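Local coordinates for protein TodX (PDB 3BS0) that probably carries toluene and related aromatic hydrocarbons across the outer membrane of Pseudomonas putida, as a beta-barrel channel of the FadL family, at residues A[244-256]-A[264-276]. Numbering follows the deposited sequence.
Sequences SVGDLEGKATLSA and LPLDGDIRVKNFE
Strands 248-256 and 264-272 run antiparallel, their axes 4.4 Å apart at the closest point and their N-to-C directions 156° apart; backbone hydrogen bonds join alternate pairs, Leu248 with Val272, Gly250 with Ile270, Ala252 with Gly268, Leu254 with Leu266 and Ala256 with Leu264, that from Leu266 N to Leu254 O being weak. Apolar side chains occupy the face that carries these pairs, where leucines, Ile270 and Val272 suit the largely buried setting. Leu254 and Leu266 lie side by side, CD2 to CD2 at 4.0 Å, and rest together on Phe315 and on Leu186 of helix 186-194. Small Ala252 lets Ile270 come close, its CB 3.6 Å from CG2 of Ile270. The other face is more exposed and mostly polar. There Thr253 OG1 donates to Asp267 OD1 at 3.2 Å, nearly along the C-O axis of the acceptor. Glu249, with CG anti to the backbone N (chi1 -156°), runs beside Arg271 in the same direction, carboxylate and guanidinium planes 47° apart; Glu249 OE1 and Arg271 NE, 4.3 Å apart, are opposite charges beyond salt-bridge distance. Glu249 crosses Asp269 at about a right angle. Strands 199-204 and 214-228 flank strand 248-256, and 314-317 flanks 264-272. The pair is a beta hairpin inserted between neighbouring barrel strands 233-240 and 280-288, extending the sheet beyond the 14-stranded FadL-type barrel.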
loop_
_atom_site.group_PDB
_atom_site.type_symbol
_atom_site.label_atom_id
_atom_site.label_comp_id
_atom_site.label_asym_id
_atom_site.label_seq_id
_atom_site.Cartn_x
_atom_site.Cartn_y
_atom_site.Cartn_z
ATOM N N SER A 244 -8.355 4.051 -12.147
ATOM C CA SER A 244 -8.515 3.525 -13.495
ATOM C C SER A 244 -7.169 3.038 -14.017
ATOM O O SER A 244 -6.602 3.630 -14.943
ATOM C CB SER A 244 -9.063 4.604 -14.434
ATOM O OG SER A 244 -8.056 5.542 -14.784
ATOM N N VAL A 245 -6.661 1.960 -13.420
ATOM C CA VAL A 245 -5.374 1.406 -13.830
ATOM C C VAL A 245 -5.569 0.263 -14.803
ATOM O O VAL A 245 -6.555 -0.472 -14.722
ATOM C CB VAL A 245 -4.570 0.866 -12.637
ATOM C CG1 VAL A 245 -5.175 -0.428 -12.145
ATOM C CG2 VAL A 245 -3.133 0.665 -13.040
ATOM N N GLY A 246 -4.632 0.123 -15.732
ATOM C CA GLY A 246 -4.732 -0.953 -16.693
ATOM C C GLY A 246 -4.195 -2.236 -16.086
ATOM O O GLY A 246 -4.091 -2.370 -14.860
ATOM N N ASP A 247 -3.859 -3.189 -16.949
ATOM C CA ASP A 247 -3.309 -4.459 -16.509
ATOM C C ASP A 247 -1.841 -4.243 -16.175
ATOM O O ASP A 247 -1.191 -3.384 -16.766
ATOM C CB ASP A 247 -3.389 -5.499 -17.638
ATOM C CG ASP A 247 -4.804 -5.718 -18.146
ATOM O OD1 ASP A 247 -5.712 -5.957 -17.315
ATOM O OD2 ASP A 247 -5.005 -5.668 -19.379
ATOM N N LEU A 248 -1.313 -4.995 -15.218
ATOM C CA LEU A 248 0.103 -4.879 -14.941
ATOM C C LEU A 248 0.661 -5.806 -16.009
ATOM O O LEU A 248 0.170 -6.925 -16.167
ATOM C CB LEU A 248 0.472 -5.440 -13.571
ATOM C CG LEU A 248 0.156 -4.717 -12.270
ATOM C CD1 LEU A 248 0.997 -5.367 -11.157
ATOM C CD2 LEU A 248 0.474 -3.240 -12.385
ATOM N N GLU A 249 1.662 -5.350 -16.754
ATOM C CA GLU A 249 2.248 -6.189 -17.792
ATOM C C GLU A 249 3.766 -6.073 -17.865
ATOM O O GLU A 249 4.341 -5.003 -17.673
ATOM C CB GLU A 249 1.640 -5.870 -19.162
ATOM C CG GLU A 249 1.752 -7.046 -20.112
ATOM C CD GLU A 249 0.949 -6.876 -21.378
ATOM O OE1 GLU A 249 -0.175 -6.336 -21.291
ATOM O OE2 GLU A 249 1.436 -7.291 -22.456
ATOM N N GLY A 250 4.417 -7.191 -18.138
ATOM C CA GLY A 250 5.855 -7.181 -18.220
ATOM C C GLY A 250 6.373 -8.562 -18.539
ATOM O O GLY A 250 5.638 -9.441 -18.981
ATOM N N LYS A 251 7.657 -8.753 -18.301
ATOM C CA LYS A 251 8.288 -10.023 -18.569
ATOM C C LYS A 251 8.262 -10.895 -17.321
ATOM O O LYS A 251 8.374 -10.398 -16.194
ATOM C CB LYS A 251 9.731 -9.794 -19.045
ATOM C CG LYS A 251 9.842 -8.967 -20.324
ATOM C CD LYS A 251 8.803 -9.405 -21.361
ATOM C CE LYS A 251 9.308 -9.249 -22.802
ATOM N NZ LYS A 251 8.504 -10.098 -23.757
ATOM N N ALA A 252 8.109 -12.197 -17.537
ATOM C CA ALA A 252 8.051 -13.161 -16.459
ATOM C C ALA A 252 8.622 -14.470 -16.947
ATOM O O ALA A 252 8.535 -14.796 -18.127
ATOM C CB ALA A 252 6.614 -13.360 -16.018
ATOM N N THR A 253 9.222 -15.219 -16.038
ATOM C CA THR A 253 9.784 -16.505 -16.378
ATOM C C THR A 253 8.996 -17.596 -15.675
ATOM O O THR A 253 9.002 -17.698 -14.450
ATOM C CB THR A 253 11.256 -16.625 -15.938
ATOM O OG1 THR A 253 12.036 -15.610 -16.570
ATOM C CG2 THR A 253 11.806 -17.994 -16.320
ATOM N N LEU A 254 8.285 -18.397 -16.451
ATOM C CA LEU A 254 7.538 -19.503 -15.878
ATOM C C LEU A 254 8.535 -20.636 -15.917
ATOM O O LEU A 254 9.120 -20.917 -16.957
ATOM C CB LEU A 254 6.345 -19.867 -16.734
ATOM C CG LEU A 254 5.814 -21.229 -16.307
ATOM C CD1 LEU A 254 5.124 -21.114 -14.949
ATOM C CD2 LEU A 254 4.860 -21.758 -17.362
ATOM N N SER A 255 8.743 -21.280 -14.783
ATOM C CA SER A 255 9.703 -22.357 -14.728
ATOM C C SER A 255 9.162 -23.581 -13.997
ATOM O O SER A 255 8.769 -23.522 -12.848
ATOM C CB SER A 255 10.985 -21.848 -14.082
ATOM O OG SER A 255 11.299 -22.637 -12.969
ATOM N N ALA A 256 9.137 -24.691 -14.709
ATOM C CA ALA A 256 8.636 -25.947 -14.209
ATOM C C ALA A 256 9.774 -26.696 -13.564
ATOM O O ALA A 256 10.910 -26.615 -14.026
ATOM C CB ALA A 256 8.053 -26.764 -15.371
ATOM N N LEU A 264 12.817 -26.294 -16.054
ATOM C CA LEU A 264 12.462 -26.046 -17.448
ATOM C C LEU A 264 11.793 -24.678 -17.534
ATOM O O LEU A 264 10.565 -24.579 -17.604
ATOM C CB LEU A 264 11.508 -27.144 -17.947
ATOM C CG LEU A 264 11.233 -27.318 -19.446
ATOM C CD1 LEU A 264 10.163 -28.412 -19.631
ATOM C CD2 LEU A 264 10.773 -26.009 -20.073
ATOM N N PRO A 265 12.608 -23.607 -17.538
ATOM C CA PRO A 265 12.229 -22.188 -17.611
ATOM C C PRO A 265 11.600 -21.791 -18.934
ATOM O O PRO A 265 11.826 -22.425 -19.958
ATOM C CB PRO A 265 13.553 -21.474 -17.416
ATOM C CG PRO A 265 14.496 -22.373 -18.170
ATOM C CD PRO A 265 14.073 -23.743 -17.631
ATOM N N LEU A 266 10.813 -20.727 -18.918
ATOM C CA LEU A 266 10.210 -20.279 -20.141
ATOM C C LEU A 266 9.719 -18.846 -20.027
ATOM O O LEU A 266 8.782 -18.538 -19.283
ATOM C CB LEU A 266 9.128 -21.273 -20.564
ATOM C CG LEU A 266 7.628 -21.232 -20.313
ATOM C CD1 LEU A 266 7.007 -20.229 -21.254
ATOM C CD2 LEU A 266 7.032 -22.616 -20.596
ATOM N N ASP A 267 10.414 -17.973 -20.766
ATOM C CA ASP A 267 10.149 -16.533 -20.811
ATOM C C ASP A 267 8.951 -16.196 -21.658
ATOM O O ASP A 267 8.693 -16.846 -22.665
ATOM C CB ASP A 267 11.339 -15.780 -21.392
ATOM C CG ASP A 267 12.646 -16.246 -20.828
ATOM O OD1 ASP A 267 12.739 -16.404 -19.592
ATOM O OD2 ASP A 267 13.584 -16.444 -21.621
ATOM N N GLY A 268 8.235 -15.160 -21.248
ATOM C CA GLY A 268 7.068 -14.745 -21.987
ATOM C C GLY A 268 6.491 -13.493 -21.377
ATOM O O GLY A 268 7.143 -12.801 -20.594
ATOM N N ASP A 269 5.256 -13.205 -21.750
ATOM C CA ASP A 269 4.548 -12.049 -21.249
ATOM C C ASP A 269 3.607 -12.483 -20.121
ATOM O O ASP A 269 3.142 -13.626 -20.094
ATOM C CB ASP A 269 3.731 -11.416 -22.378
ATOM C CG ASP A 269 2.954 -10.205 -21.916
ATOM O OD1 ASP A 269 3.577 -9.132 -21.734
ATOM O OD2 ASP A 269 1.723 -10.329 -21.717
ATOM N N ILE A 270 3.345 -11.575 -19.187
ATOM C CA ILE A 270 2.443 -11.867 -18.091
ATOM C C ILE A 270 1.639 -10.632 -17.821
ATOM O O ILE A 270 2.156 -9.514 -17.873
ATOM C CB ILE A 270 3.179 -12.286 -16.793
ATOM C CG1 ILE A 270 2.198 -12.982 -15.849
ATOM C CG2 ILE A 270 3.777 -11.076 -16.088
ATOM C CD1 ILE A 270 2.870 -13.706 -14.684
ATOM N N ARG A 271 0.357 -10.841 -17.568
ATOM C CA ARG A 271 -0.560 -9.767 -17.276
ATOM C C ARG A 271 -1.334 -10.149 -16.043
ATOM O O ARG A 271 -1.852 -11.261 -15.937
ATOM C CB ARG A 271 -1.557 -9.554 -18.421
ATOM C CG ARG A 271 -0.973 -9.016 -19.694
ATOM C CD ARG A 271 -2.038 -8.955 -20.763
ATOM N NE ARG A 271 -2.147 -10.203 -21.522
ATOM C CZ ARG A 271 -3.253 -10.597 -22.148
ATOM N NH1 ARG A 271 -4.351 -9.847 -22.105
ATOM N NH2 ARG A 271 -3.260 -11.737 -22.819
ATOM N N VAL A 272 -1.387 -9.217 -15.108
ATOM C CA VAL A 272 -2.130 -9.398 -13.888
ATOM C C VAL A 272 -3.325 -8.504 -14.156
ATOM O O VAL A 272 -3.263 -7.295 -13.982
ATOM C CB VAL A 272 -1.313 -8.920 -12.679
ATOM C CG1 VAL A 272 -2.119 -9.059 -11.411
ATOM C CG2 VAL A 272 -0.049 -9.755 -12.560
ATOM N N LYS A 273 -4.409 -9.114 -14.620
ATOM C CA LYS A 273 -5.627 -8.382 -14.964
ATOM C C LYS A 273 -6.494 -7.919 -13.801
ATOM O O LYS A 273 -6.209 -8.172 -12.634
ATOM C CB LYS A 273 -6.494 -9.218 -15.910
ATOM C CG LYS A 273 -5.925 -9.406 -17.297
ATOM C CD LYS A 273 -6.812 -10.339 -18.088
ATOM C CE LYS A 273 -6.635 -10.176 -19.585
ATOM N NZ LYS A 273 -7.611 -11.028 -20.325
ATOM N N ASN A 274 -7.564 -7.231 -14.171
ATOM C CA ASN A 274 -8.574 -6.677 -13.274
ATOM C C ASN A 274 -8.376 -6.542 -11.763
ATOM O O ASN A 274 -8.629 -7.466 -10.982
ATOM C CB ASN A 274 -9.894 -7.392 -13.527
ATOM C CG ASN A 274 -10.260 -7.409 -14.991
ATOM O OD1 ASN A 274 -10.505 -6.362 -15.594
ATOM N ND2 ASN A 274 -10.284 -8.601 -15.579
ATOM N N PHE A 275 -7.933 -5.346 -11.391
ATOM C CA PHE A 275 -7.740 -4.886 -10.021
ATOM C C PHE A 275 -7.560 -3.430 -10.269
ATOM O O PHE A 275 -6.946 -3.029 -11.255
ATOM C CB PHE A 275 -6.438 -5.273 -9.377
ATOM C CG PHE A 275 -6.319 -6.678 -9.032
ATOM C CD1 PHE A 275 -7.323 -7.355 -8.351
ATOM C CD2 PHE A 275 -5.114 -7.300 -9.269
ATOM C CE1 PHE A 275 -7.095 -8.622 -7.904
ATOM C CE2 PHE A 275 -4.879 -8.554 -8.830
ATOM C CZ PHE A 275 -5.854 -9.216 -8.147
ATOM N N GLU A 276 -8.050 -2.635 -9.354
ATOM C CA GLU A 276 -7.913 -1.217 -9.493
ATOM C C GLU A 276 -7.635 -0.869 -8.056
ATOM O O GLU A 276 -6.624 -1.275 -7.485
ATOM C CB GLU A 276 -9.243 -0.653 -9.993
ATOM C CG GLU A 276 -10.407 -1.602 -9.698
ATOM C CD GLU A 276 -11.530 -1.532 -10.723
ATOM O OE1 GLU A 276 -11.266 -1.759 -11.928
ATOM O OE2 GLU A 276 -12.683 -1.263 -10.317
#